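Local structure of putative alpha-galactosidase/melibiase (Bacteroides fragilis, 4OGZ) at residues P18-N23 with Q385-I390; L118-A123 with F163-K168; A125-G130 with R177-G182; F251-W256 with W262-K267. The protein probably hydrolyses terminal, non-reducing alpha-D-galactose residues from alpha-D-galactosides, as a glycosyl hydrolase family 27 enzyme. All blocks are in the same frame, centred on the assembly; numbering follows the deposited sequence.

Contact 1. Residues P18-N23 with Q385-I390; sequences PHVVGN and QDPLGI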
loop_
_atom_site.group_PDB
_atom_site.type_symbol
_atom_site.label_atom_id
_atom_site.label_comp_id
_atom_site.label_asym_id
_atom_site.label_seq_id
_atom_site.Cartn_x
_atom_site.Cartn_y
_atom_site.Cartn_z
ATOM N N PRO A 18 -9.022 -1.136 6.774
ATOM C CA PRO A 18 -8.421 -1.637 8.014
ATOM C C PRO A 18 -9.270 -1.389 9.266
ATOM O O PRO A 18 -9.934 -0.327 9.385
ATOM C CB PRO A 18 -7.134 -0.831 8.120
ATOM C CG PRO A 18 -7.414 0.440 7.372
ATOM C CD PRO A 18 -8.380 0.107 6.288
ATOM N N HIS A 19 -9.268 -2.388 10.154
ATOM C CA HIS A 19 -9.959 -2.316 11.462
ATOM C C HIS A 19 -9.023 -1.936 12.590
ATOM O O HIS A 19 -9.427 -1.904 13.774
ATOM C CB HIS A 19 -10.637 -3.654 11.769
ATOM C CG HIS A 19 -11.633 -4.066 10.727
ATOM N ND1 HIS A 19 -12.684 -3.265 10.360
ATOM C CD2 HIS A 19 -11.757 -5.204 10.004
ATOM C CE1 HIS A 19 -13.397 -3.874 9.430
ATOM N NE2 HIS A 19 -12.836 -5.043 9.170
ATOM N N VAL A 20 -7.765 -1.657 12.239
ATOM C CA VAL A 20 -6.772 -1.230 13.207
ATOM C C VAL A 20 -5.904 -0.170 12.516
ATOM O O VAL A 20 -5.491 -0.347 11.370
ATOM C CB VAL A 20 -5.955 -2.435 13.748
ATOM C CG1 VAL A 20 -5.600 -3.407 12.662
ATOM C CG2 VAL A 20 -4.683 -2.000 14.428
ATOM N N VAL A 21 -5.659 0.933 13.219
ATOM C CA VAL A 21 -4.898 2.042 12.692
ATOM C C VAL A 21 -4.007 2.592 13.790
ATOM O O VAL A 21 -4.386 2.604 14.959
ATOM C CB VAL A 21 -5.808 3.149 12.138
ATOM C CG1 VAL A 21 -6.705 2.579 11.082
ATOM C CG2 VAL A 21 -6.649 3.760 13.238
ATOM N N GLY A 22 -2.791 2.984 13.432
ATOM C CA GLY A 22 -1.858 3.541 14.387
ATOM C C GLY A 22 -1.491 4.961 14.003
ATOM O O GLY A 22 -1.533 5.338 12.813
ATOM N N ASN A 23 -1.173 5.752 15.014
ATOM C CA ASN A 23 -0.729 7.111 14.844
ATOM C C ASN A 23 0.132 7.504 16.018
ATOM O O ASN A 23 -0.100 7.001 17.146
ATOM C CB ASN A 23 -1.956 8.039 14.735
ATOM C CG ASN A 23 -1.629 9.382 14.092
ATOM O OD1 ASN A 23 -0.957 9.437 13.089
ATOM N ND2 ASN A 23 -2.123 10.473 14.689
ATOM N N GLN A 385 -4.894 -6.696 4.529
ATOM C CA GLN A 385 -5.105 -5.836 5.721
ATOM C C GLN A 385 -5.353 -6.603 7.016
ATOM O O GLN A 385 -5.757 -6.006 8.058
ATOM C CB GLN A 385 -6.282 -4.904 5.481
ATOM C CG GLN A 385 -6.075 -3.947 4.290
ATOM C CD GLN A 385 -5.028 -2.906 4.616
ATOM O OE1 GLN A 385 -5.260 -1.980 5.411
ATOM N NE2 GLN A 385 -3.856 -3.063 4.025
ATOM N N ASP A 386 -5.120 -7.914 6.958
ATOM C CA ASP A 386 -5.356 -8.740 8.134
ATOM C C ASP A 386 -4.506 -8.184 9.247
ATOM O O ASP A 386 -3.329 -8.018 9.055
ATOM C CB ASP A 386 -4.978 -10.180 7.873
ATOM C CG ASP A 386 -5.281 -11.071 9.062
ATOM O OD1 ASP A 386 -6.436 -11.515 9.172
ATOM O OD2 ASP A 386 -4.366 -11.277 9.899
ATOM N N PRO A 387 -5.091 -7.944 10.446
ATOM C CA PRO A 387 -4.340 -7.292 11.550
ATOM C C PRO A 387 -3.116 -8.054 12.048
ATOM O O PRO A 387 -2.206 -7.443 12.608
ATOM C CB PRO A 387 -5.369 -7.168 12.695
ATOM C CG PRO A 387 -6.626 -7.730 12.190
ATOM C CD PRO A 387 -6.495 -8.178 10.767
ATOM N N LEU A 388 -3.045 -9.351 11.831
ATOM C CA LEU A 388 -1.804 -10.072 12.174
ATOM C C LEU A 388 -0.607 -9.536 11.378
ATOM O O LEU A 388 0.519 -9.593 11.829
ATOM C CB LEU A 388 -1.914 -11.587 11.944
ATOM C CG LEU A 388 -2.944 -12.405 12.711
ATOM C CD1 LEU A 388 -2.765 -13.885 12.409
ATOM C CD2 LEU A 388 -2.843 -12.191 14.210
ATOM N N GLY A 389 -0.821 -9.080 10.160
ATOM C CA GLY A 389 0.297 -8.503 9.394
ATOM C C GLY A 389 1.452 -9.444 9.125
ATOM O O GLY A 389 2.616 -9.033 9.147
ATOM N N ILE A 390 1.136 -10.717 8.913
ATOM C CA ILE A 390 2.130 -11.687 8.535
ATOM C C ILE A 390 2.328 -11.678 7.015
ATOM O O ILE A 390 1.395 -11.916 6.285
ATOM C CB ILE A 390 1.691 -13.062 8.970
ATOM C CG1 ILE A 390 1.642 -13.115 10.531
ATOM C CG2 ILE A 390 2.630 -14.147 8.419
ATOM C CD1 ILE A 390 0.938 -14.339 11.045
HETATM O O HOH W 1 -7.952 -4.870 9.310
#

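Contact 2. Residues L118-A123 with F163-K168; sequences LLLQTA and FPRGIK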
loop_
_atom_site.group_PDB
_atom_site.type_symbol
_atom_site.label_atom_id
_atom_site.label_comp_id
_atom_site.label_asym_id
_atom_site.label_seq_id
_atom_site.Cartn_x
_atom_site.Cartn_y
_atom_site.Cartn_z
ATOM N N LEU A 118 -3.854 16.606 -11.793
ATOM C CA LEU A 118 -3.780 15.159 -11.796
ATOM C C LEU A 118 -4.089 14.635 -10.386
ATOM O O LEU A 118 -4.862 13.679 -10.204
ATOM C CB LEU A 118 -2.381 14.673 -12.202
ATOM C CG LEU A 118 -2.119 13.154 -12.042
ATOM C CD1 LEU A 118 -2.985 12.302 -12.982
ATOM C CD2 LEU A 118 -0.646 12.802 -12.244
ATOM N N LEU A 119 -3.456 15.262 -9.408
ATOM C CA LEU A 119 -3.597 14.835 -8.012
ATOM C C LEU A 119 -5.034 14.999 -7.525
ATOM O O LEU A 119 -5.583 14.040 -7.002
ATOM C CB LEU A 119 -2.619 15.563 -7.095
ATOM C CG LEU A 119 -1.186 15.020 -6.968
ATOM C CD1 LEU A 119 -1.081 13.894 -5.957
ATOM C CD2 LEU A 119 -0.580 14.495 -8.268
ATOM N N LEU A 120 -5.645 16.166 -7.705
ATOM C CA LEU A 120 -7.013 16.366 -7.243
ATOM C C LEU A 120 -7.953 15.438 -8.012
ATOM O O LEU A 120 -8.802 14.792 -7.416
ATOM C CB LEU A 120 -7.483 17.813 -7.375
ATOM C CG LEU A 120 -6.607 18.947 -6.843
ATOM C CD1 LEU A 120 -7.348 20.243 -6.936
ATOM C CD2 LEU A 120 -6.173 18.712 -5.404
ATOM N N GLN A 121 -7.779 15.325 -9.342
ATOM C CA GLN A 121 -8.607 14.395 -10.149
ATOM C C GLN A 121 -8.468 12.914 -9.729
ATOM O O GLN A 121 -9.420 12.145 -9.824
ATOM C CB GLN A 121 -8.297 14.504 -11.651
ATOM C CG GLN A 121 -8.840 15.725 -12.371
ATOM C CD GLN A 121 -8.165 15.953 -13.742
ATOM O OE1 GLN A 121 -7.312 15.190 -14.169
ATOM N NE2 GLN A 121 -8.529 17.025 -14.395
ATOM N N THR A 122 -7.291 12.537 -9.258
ATOM C CA THR A 122 -7.035 11.187 -8.816
ATOM C C THR A 122 -7.774 10.937 -7.493
ATOM O O THR A 122 -8.419 9.925 -7.319
ATOM C CB THR A 122 -5.513 10.953 -8.683
ATOM O OG1 THR A 122 -4.966 10.902 -10.017
ATOM C CG2 THR A 122 -5.194 9.657 -7.925
ATOM N N ALA A 123 -7.703 11.898 -6.587
ATOM C CA ALA A 123 -8.477 11.847 -5.339
ATOM C C ALA A 123 -9.989 11.720 -5.635
ATOM O O ALA A 123 -10.677 10.881 -5.041
ATOM C CB ALA A 123 -8.178 13.085 -4.515
ATOM N N PHE A 163 2.442 22.652 -9.564
ATOM C CA PHE A 163 1.673 22.904 -8.344
ATOM C C PHE A 163 1.581 24.400 -8.038
ATOM O O PHE A 163 2.213 24.890 -7.073
ATOM C CB PHE A 163 2.320 22.125 -7.165
ATOM C CG PHE A 163 2.343 20.665 -7.406
ATOM C CD1 PHE A 163 1.209 19.901 -7.180
ATOM C CD2 PHE A 163 3.459 20.035 -7.953
ATOM C CE1 PHE A 163 1.197 18.534 -7.447
ATOM C CE2 PHE A 163 3.441 18.679 -8.229
ATOM C CZ PHE A 163 2.320 17.923 -7.956
ATOM N N PRO A 164 0.784 25.141 -8.836
ATOM C CA PRO A 164 0.743 26.596 -8.776
ATOM C C PRO A 164 0.152 27.163 -7.519
ATOM O O PRO A 164 0.298 28.352 -7.298
ATOM C CB PRO A 164 -0.157 27.010 -9.962
ATOM C CG PRO A 164 -0.913 25.783 -10.319
ATOM C CD PRO A 164 -0.147 24.590 -9.822
ATOM N N ARG A 165 -0.506 26.355 -6.702
ATOM C CA ARG A 165 -0.907 26.784 -5.356
ATOM C C ARG A 165 -0.110 26.105 -4.254
ATOM O O ARG A 165 -0.445 26.211 -3.079
ATOM C CB ARG A 165 -2.386 26.526 -5.178
ATOM C CG ARG A 165 -3.201 27.303 -6.182
ATOM C CD ARG A 165 -4.714 27.151 -5.992
ATOM N NE ARG A 165 -5.199 25.961 -6.665
ATOM C CZ ARG A 165 -6.483 25.674 -6.862
ATOM N NH1 ARG A 165 -7.443 26.481 -6.380
ATOM N NH2 ARG A 165 -6.813 24.570 -7.540
ATOM N N GLY A 166 0.970 25.446 -4.636
ATOM C CA GLY A 166 1.800 24.771 -3.705
ATOM C C GLY A 166 1.302 23.393 -3.366
ATOM O O GLY A 166 0.234 22.949 -3.806
ATOM N N ILE A 167 2.106 22.730 -2.552
ATOM C CA ILE A 167 1.842 21.376 -2.123
ATOM C C ILE A 167 0.755 21.347 -1.053
ATOM O O ILE A 167 -0.136 20.491 -1.094
ATOM C CB ILE A 167 3.146 20.723 -1.610
ATOM C CG1 ILE A 167 4.128 20.584 -2.767
ATOM C CG2 ILE A 167 2.891 19.376 -0.949
ATOM C CD1 ILE A 167 3.647 19.709 -3.897
ATOM N N LYS A 168 0.796 22.278 -0.118
ATOM C CA LYS A 168 -0.207 22.285 0.965
ATOM C C LYS A 168 -1.646 22.335 0.418
ATOM O O LYS A 168 -2.586 21.728 0.956
ATOM C CB LYS A 168 -0.011 23.467 1.882
ATOM C CG LYS A 168 -0.864 23.305 3.133
ATOM C CD LYS A 168 -0.888 24.559 3.940
ATOM C CE LYS A 168 -1.439 24.295 5.310
ATOM N NZ LYS A 168 -2.765 23.667 5.255
#

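Contact 3. Residues A125-G130 with R177-G182; sequences AMVENG and RGFKLG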
loop_
_atom_site.group_PDB
_atom_site.type_symbol
_atom_site.label_atom_id
_atom_site.label_comp_id
_atom_site.label_asym_id
_atom_site.label_seq_id
_atom_site.Cartn_x
_atom_site.Cartn_y
_atom_site.Cartn_z
ATOM N N ALA A 125 -11.444 10.593 -8.330
ATOM C CA ALA A 125 -11.748 9.321 -8.936
ATOM C C ALA A 125 -11.867 8.257 -7.854
ATOM O O ALA A 125 -12.791 7.455 -7.854
ATOM C CB ALA A 125 -10.687 8.951 -9.948
HETATM N N MSE A 126 -10.947 8.287 -6.903
HETATM C CA MSE A 126 -10.887 7.277 -5.841
HETATM C C MSE A 126 -12.072 7.404 -4.919
HETATM O O MSE A 126 -12.579 6.394 -4.392
HETATM C CB MSE A 126 -9.561 7.439 -5.107
HETATM C CG MSE A 126 -8.432 6.708 -5.832
HETATM SE SE MSE A 126 -6.644 7.305 -5.212
HETATM C CE MSE A 126 -6.746 6.598 -3.391
ATOM N N VAL A 127 -12.529 8.629 -4.690
ATOM C CA VAL A 127 -13.783 8.844 -3.965
ATOM C C VAL A 127 -14.943 8.146 -4.665
ATOM O O VAL A 127 -15.743 7.470 -4.037
ATOM C CB VAL A 127 -14.069 10.347 -3.829
ATOM C CG1 VAL A 127 -15.527 10.606 -3.485
ATOM C CG2 VAL A 127 -13.147 10.935 -2.778
ATOM N N GLU A 128 -15.013 8.296 -5.981
ATOM C CA GLU A 128 -16.172 7.939 -6.743
ATOM C C GLU A 128 -16.127 6.525 -7.307
ATOM O O GLU A 128 -17.162 6.000 -7.681
ATOM C CB GLU A 128 -16.328 8.928 -7.924
ATOM C CG GLU A 128 -16.714 10.352 -7.514
ATOM C CD GLU A 128 -16.432 11.390 -8.587
ATOM O OE1 GLU A 128 -16.406 11.029 -9.793
ATOM O OE2 GLU A 128 -16.215 12.569 -8.220
ATOM N N ASN A 129 -14.955 5.888 -7.355
ATOM C CA ASN A 129 -14.840 4.633 -8.098
ATOM C C ASN A 129 -14.772 3.396 -7.242
ATOM O O ASN A 129 -14.593 2.319 -7.788
ATOM C CB ASN A 129 -13.634 4.664 -9.065
ATOM C CG ASN A 129 -12.286 4.647 -8.352
ATOM O OD1 ASN A 129 -12.180 4.362 -7.165
ATOM N ND2 ASN A 129 -11.239 4.966 -9.095
ATOM N N GLY A 130 -14.892 3.541 -5.906
ATOM C CA GLY A 130 -14.804 2.399 -5.049
ATOM C C GLY A 130 -13.529 2.237 -4.251
ATOM O O GLY A 130 -13.561 1.606 -3.187
ATOM N N ARG A 177 -10.982 14.781 2.153
ATOM C CA ARG A 177 -11.605 13.530 1.749
ATOM C C ARG A 177 -11.042 12.270 2.420
ATOM O O ARG A 177 -11.391 11.161 2.037
ATOM C CB ARG A 177 -11.449 13.403 0.220
ATOM C CG ARG A 177 -12.202 14.470 -0.522
ATOM C CD ARG A 177 -11.591 14.834 -1.877
ATOM N NE ARG A 177 -12.453 15.824 -2.529
ATOM C CZ ARG A 177 -12.445 17.116 -2.253
ATOM N NH1 ARG A 177 -11.599 17.622 -1.373
ATOM N NH2 ARG A 177 -13.321 17.920 -2.831
ATOM N N GLY A 178 -10.170 12.439 3.406
ATOM C CA GLY A 178 -9.678 11.330 4.197
ATOM C C GLY A 178 -8.425 10.706 3.604
ATOM O O GLY A 178 -7.982 9.680 4.070
ATOM N N PHE A 179 -7.853 11.340 2.586
ATOM C CA PHE A 179 -6.651 10.845 1.906
ATOM C C PHE A 179 -5.406 11.378 2.584
ATOM O O PHE A 179 -5.448 12.399 3.239
ATOM C CB PHE A 179 -6.601 11.255 0.405
ATOM C CG PHE A 179 -7.664 10.617 -0.456
ATOM C CD1 PHE A 179 -7.726 9.248 -0.606
ATOM C CD2 PHE A 179 -8.572 11.390 -1.164
ATOM C CE1 PHE A 179 -8.684 8.658 -1.396
ATOM C CE2 PHE A 179 -9.513 10.821 -1.991
ATOM C CZ PHE A 179 -9.600 9.454 -2.081
ATOM N N LYS A 180 -4.305 10.649 2.384
ATOM C CA LYS A 180 -3.003 11.010 2.879
ATOM C C LYS A 180 -2.145 11.421 1.712
ATOM O O LYS A 180 -2.302 10.887 0.591
ATOM C CB LYS A 180 -2.347 9.836 3.585
ATOM C CG LYS A 180 -3.129 9.273 4.783
ATOM C CD LYS A 180 -3.231 10.274 5.911
ATOM C CE LYS A 180 -4.298 9.889 6.930
ATOM N NZ LYS A 180 -4.051 8.550 7.520
ATOM N N LEU A 181 -1.284 12.414 1.957
ATOM C CA LEU A 181 -0.375 12.927 0.902
ATOM C C LEU A 181 1.027 12.374 1.101
ATOM O O LEU A 181 1.607 12.478 2.196
ATOM C CB LEU A 181 -0.333 14.442 0.902
ATOM C CG LEU A 181 0.700 15.039 -0.075
ATOM C CD1 LEU A 181 0.306 14.706 -1.503
ATOM C CD2 LEU A 181 0.856 16.534 0.083
ATOM N N GLY A 182 1.546 11.733 0.071
ATOM C CA GLY A 182 2.933 11.310 0.008
ATOM C C GLY A 182 3.766 12.244 -0.875
ATOM O O GLY A 182 3.250 12.820 -1.833
#

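Contact 4. Residues F251-W256 with W262-K267; sequences FSICEW and WKWAKK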
loop_
_atom_site.group_PDB
_atom_site.type_symbol
_atom_site.label_atom_id
_atom_site.label_comp_id
_atom_site.label_asym_id
_atom_site.label_seq_id
_atom_site.Cartn_x
_atom_site.Cartn_y
_atom_site.Cartn_z
ATOM N N PHE A 251 7.726 6.880 6.706
ATOM C CA PHE A 251 9.063 6.935 6.130
ATOM C C PHE A 251 9.267 5.705 5.239
ATOM O O PHE A 251 9.403 4.595 5.738
ATOM C CB PHE A 251 10.086 7.018 7.257
ATOM C CG PHE A 251 11.495 7.305 6.811
ATOM C CD1 PHE A 251 11.768 7.990 5.657
ATOM C CD2 PHE A 251 12.543 6.959 7.631
ATOM C CE1 PHE A 251 13.064 8.293 5.318
ATOM C CE2 PHE A 251 13.853 7.272 7.309
ATOM C CZ PHE A 251 14.114 7.927 6.136
ATOM N N SER A 252 9.195 5.918 3.916
ATOM C CA SER A 252 9.369 4.863 2.923
ATOM C C SER A 252 10.801 4.957 2.453
ATOM O O SER A 252 11.213 5.960 1.842
ATOM C CB SER A 252 8.368 5.012 1.767
ATOM O OG SER A 252 8.756 4.407 0.506
ATOM N N ILE A 253 11.544 3.890 2.712
ATOM C CA ILE A 253 12.946 3.793 2.399
ATOM C C ILE A 253 13.091 3.136 1.024
ATOM O O ILE A 253 12.470 2.132 0.726
ATOM C CB ILE A 253 13.654 3.019 3.499
ATOM C CG1 ILE A 253 13.553 3.866 4.812
ATOM C CG2 ILE A 253 15.099 2.693 3.156
ATOM C CD1 ILE A 253 14.479 3.407 5.908
ATOM N N CYS A 254 13.928 3.738 0.204
ATOM C CA CYS A 254 14.039 3.335 -1.196
ATOM C C CYS A 254 15.506 3.359 -1.617
ATOM O O CYS A 254 16.009 4.361 -2.197
ATOM C CB CYS A 254 13.155 4.231 -2.063
ATOM S SG CYS A 254 13.200 3.710 -3.802
ATOM N N GLU A 255 16.194 2.254 -1.324
ATOM C CA GLU A 255 17.566 2.040 -1.797
ATOM C C GLU A 255 17.674 0.673 -2.512
ATOM O O GLU A 255 18.734 0.058 -2.566
ATOM C CB GLU A 255 18.587 2.243 -0.688
ATOM C CG GLU A 255 18.392 1.400 0.571
ATOM C CD GLU A 255 18.676 -0.072 0.339
ATOM O OE1 GLU A 255 19.867 -0.473 0.330
ATOM O OE2 GLU A 255 17.682 -0.791 0.157
ATOM N N TRP A 256 16.543 0.253 -3.073
ATOM C CA TRP A 256 16.425 -0.877 -4.014
ATOM C C TRP A 256 16.870 -2.234 -3.402
ATOM O O TRP A 256 17.149 -3.190 -4.100
ATOM C CB TRP A 256 17.167 -0.558 -5.320
ATOM C CG TRP A 256 17.127 0.918 -5.651
ATOM C CD1 TRP A 256 16.031 1.662 -5.964
ATOM C CD2 TRP A 256 18.250 1.839 -5.665
ATOM N NE1 TRP A 256 16.404 2.988 -6.186
ATOM C CE2 TRP A 256 17.744 3.115 -5.973
ATOM C CE3 TRP A 256 19.626 1.698 -5.408
ATOM C CZ2 TRP A 256 18.557 4.238 -6.067
ATOM C CZ3 TRP A 256 20.432 2.798 -5.485
ATOM C CH2 TRP A 256 19.899 4.062 -5.838
ATOM N N TRP A 262 15.809 -4.581 5.023
ATOM C CA TRP A 262 14.935 -5.323 5.980
ATOM C C TRP A 262 15.603 -5.516 7.342
ATOM O O TRP A 262 14.930 -5.605 8.361
ATOM C CB TRP A 262 14.476 -6.677 5.391
ATOM C CG TRP A 262 15.536 -7.484 4.677
ATOM C CD1 TRP A 262 16.314 -8.433 5.214
ATOM C CD2 TRP A 262 15.953 -7.360 3.296
ATOM N NE1 TRP A 262 17.194 -8.940 4.264
ATOM C CE2 TRP A 262 16.992 -8.289 3.084
ATOM C CE3 TRP A 262 15.543 -6.556 2.225
ATOM C CZ2 TRP A 262 17.620 -8.455 1.842
ATOM C CZ3 TRP A 262 16.181 -6.716 0.983
ATOM C CH2 TRP A 262 17.204 -7.640 0.806
ATOM N N LYS A 263 16.920 -5.577 7.380
ATOM C CA LYS A 263 17.618 -5.720 8.665
ATOM C C LYS A 263 17.752 -4.428 9.463
ATOM O O LYS A 263 17.822 -4.481 10.659
ATOM C CB LYS A 263 19.002 -6.282 8.438
ATOM C CG LYS A 263 18.948 -7.721 7.969
ATOM C CD LYS A 263 20.259 -8.151 7.361
ATOM C CE LYS A 263 20.218 -9.618 7.003
ATOM N NZ LYS A 263 21.585 -10.065 6.645
ATOM N N TRP A 264 17.845 -3.278 8.803
ATOM C CA TRP A 264 18.109 -2.029 9.524
ATOM C C TRP A 264 17.091 -0.904 9.325
ATOM O O TRP A 264 17.178 0.131 9.987
ATOM C CB TRP A 264 19.512 -1.479 9.170
ATOM C CG TRP A 264 19.783 -1.310 7.672
ATOM C CD1 TRP A 264 20.480 -2.176 6.868
ATOM C CD2 TRP A 264 19.396 -0.227 6.836
ATOM N NE1 TRP A 264 20.531 -1.704 5.582
ATOM C CE2 TRP A 264 19.866 -0.510 5.530
ATOM C CE3 TRP A 264 18.671 0.949 7.046
ATOM C CZ2 TRP A 264 19.641 0.338 4.462
ATOM C CZ3 TRP A 264 18.445 1.788 5.984
ATOM C CH2 TRP A 264 18.945 1.494 4.703
ATOM N N ALA A 265 16.112 -1.082 8.459
ATOM C CA ALA A 265 15.186 0.028 8.172
ATOM C C ALA A 265 14.337 0.450 9.382
ATOM O O ALA A 265 14.177 1.633 9.639
ATOM C CB ALA A 265 14.304 -0.302 6.973
ATOM N N LYS A 266 13.840 -0.510 10.146
ATOM C CA LYS A 266 13.057 -0.217 11.302
ATOM C C LYS A 266 13.949 0.558 12.288
ATOM O O LYS A 266 13.496 1.522 12.914
ATOM C CB LYS A 266 12.485 -1.528 11.913
ATOM C CG LYS A 266 11.329 -1.388 12.934
ATOM C CD LYS A 266 10.245 -2.478 12.777
ATOM C CE LYS A 266 9.071 -2.370 13.763
ATOM N NZ LYS A 266 7.810 -3.020 13.257
ATOM N N LYS A 267 15.225 0.181 12.393
ATOM C CA LYS A 267 16.123 0.850 13.340
ATOM C C LYS A 267 16.343 2.328 13.025
ATOM O O LYS A 267 16.564 3.087 13.943
ATOM C CB LYS A 267 17.480 0.143 13.455
ATOM C CG LYS A 267 17.361 -1.241 14.062
ATOM C CD LYS A 267 18.681 -2.010 14.077
ATOM C CE LYS A 267 18.438 -3.456 14.509
ATOM N NZ LYS A 267 19.680 -4.280 14.496
#

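Contact 1. Residues P18-N23 with Q385-I390
The side chains of Pro18 and Gln385 run alongside each other, in the same direction. The amide oxygen of Gln385, OE1, sits 3.5 Å from Pro18 CB and also approaches the other ring carbons. Further along, Val20 CG1 meets Pro387 CB at 3.8 Å, a purely apolar touch between a methyl and a proline ring. No direct hydrogen bond joins the two segments. A water does so instead. It accepts from His19 N at 2.9 Å and donates to Gln385 O at 2.8 Å.

The Gln385 chain is bent at chi2 (-70°), which brings its amide beside Pro18. The amide is fixed at both ends: OE1 is hydrogen-bonded to Thr99 OG1 and NE2 to Pro100 O. Pro387 is placed by a type I turn from Asp386 to Gly389. Asp386 OD2 also accepts from Leu388 N at 3.0 Å, which makes an Asx turn, and Asp386 OD1 is hydrogen-bonded to Ser409 N. Pro18 follows a cis peptide bond.

Strand 20-23 is an edge strand of the mixed sheet in the Ig-like region and pairs in parallel with strand 82-92. The facing loop, 385-390, runs from helix 378-384 to strand 393-397.

Contact 2. Residues L118-A123 with F163-K168
The helical turn that presents Leu119 and Leu120 to Phe163 and Arg165 is tied at Leu118 O, which takes two hydrogen bonds. Thr122 N and Thr122 OG1 each reach it at 2.8 Å, from opposite faces of the carbonyl plane. The hydroxyl thus adds to the normal helix bond.

The setting is the TIM barrel, the putative catalytic domain. Helix 116-128 and helix 166-176 are successive outer helices, on either side of strand 138-140 in the chain. This contact joins the early part of the first helix to the turn that leads into the second. The contact is small and has no hydrogen bond across it.

Leu119 CG lies at the edge of the Phe163 ring, near its plane, 4.3 Å from CE1. One face of that ring carries Ile167 CD1, 3.9 Å above the plane and offset toward the rim. Leu119 also packs on Val170 of helix 166-176 and on Ile139 of strand 138-140.

Phe163 and Gly166 begin and end a type I turn, closed by Gly166 N to Phe163 O at 2.8 Å. Arg165 in this turn reaches back to the first helix, its chain kinked at chi3 (-85°) on the way. Its guanidinium forms a salt bridge from NH2 to Glu116 OE2 and a cation-pi contact with Tyr169. The same NH2 lies 4.4 Å from Leu120 CD1.

Contact 3. Residues A125-G130 with R177-G182
Met126 and Val127 approach the Phe179 ring from opposite sides of its plane. Both come in at a slant, neither squarely over a face nor at an edge. Met126, modelled as selenomethionine, runs along one side. Its CB lies 3.6 Å from Phe179 CZ, and its methyl CE lies 3.5 Å from Phe179 CE1. The chain bends at chi3 (67°), which turns CE toward the ring. The selenium stands 5.2 Å from the ring centroid, 36° off the ring normal, and makes an oblique Met-aromatic contact.

On the other side, Val127 CG2 is the branch turned to the ring, 3.7 Å from Phe179 CE2. It also touches Arg177 CB at 4.2 Å, so one branch of Val127 serves both partners. Arg177 O sits on the same side of the ring as Val127, 4.3 Å above the plane and offset toward the rim. That oxygen accepts a hydrogen bond from Arg132 NH1.

The guanidinium of Arg177 turns back to the helix just before it, 166-176. NH1 is hydrogen-bonded to Tyr173 O, and the group makes a cation-pi contact with the Tyr173 ring.

Gly178, with positive phi (90°), is the C-prime residue of a Schellman motif that ends helix 166-176, with Phe179 N bonded to Leu174 O. The chain then enters strand 180-186. Phe179 also packs on Ile139 and Leu174. The result is a helix-to-sheet packing contact of the TIM barrel, just before the start of strand 180-186.

Contact 4. Residues F251-W256 with W262-K267
Apolar packing centres on Ile253 CD1. It meets Ala265 CB at 3.9 Å and lies 4.1 Å from Ala265 CA. It also approaches Trp264 CZ3 at 4.3 Å, obliquely to the indole. The outer part of the isoleucine is extended (chi2 -166°), which carries CD1 across to the second segment. Nearer the strand, Ile253 CG1 stands over the centre of the Phe251 ring, 4.1 Å above its plane.

Glu255 makes an apolar touch through its stem. Its CG comes in at the edge of the Trp264 ring, near the ring plane, 4.2 Å from CH2. A chi1 of 56° sets Glu255 CG over the backbone, between N and C, and a second bend follows at chi2. The carboxylate plane stands almost perpendicular to the indole, at 85°.

These residues belong to a beta-alpha-beta unit of the TIM barrel: strand 250-254, the short helix 261-264, then strand 272-274. Only five residues separate the two segments, so the connection from strand to helix is short. Trp264 packs on Met232 of helix 228-244, and Ala265 packs on Trp273.

Polar bonds are not made across the contact; they run to the connecting loop. Glu255 OE1 forms a salt bridge with Arg259 NE, and OE2 has a weak hydrogen bond from Gly257 N. Trp264 NE1 donates to Arg259 O.

How the contacts relate
Contact 1 brings residues far apart in the chain together and encloses the other three along the sequence. It sets the Ig-like region against the loop that leaves the barrel region after helix 378-384. Contacts 2, 3 and 4 all lie in the TIM barrel. Contacts 2 and 3 share helix 116-128, alternate along the chain and touch, with centres 12 Å apart; Ile167 CG2 meets Leu181 CD2 at 3.6 Å. They pack the outer helices together and onto the sheet. Contact 4 follows in the chain. Its centre is 26 Å from that of contact 3, on the opposite side of the chain's centre, but both reach the same eight-stranded parallel sheet. Contacts 1 and 3 come within about 6 Å at their nearest atoms.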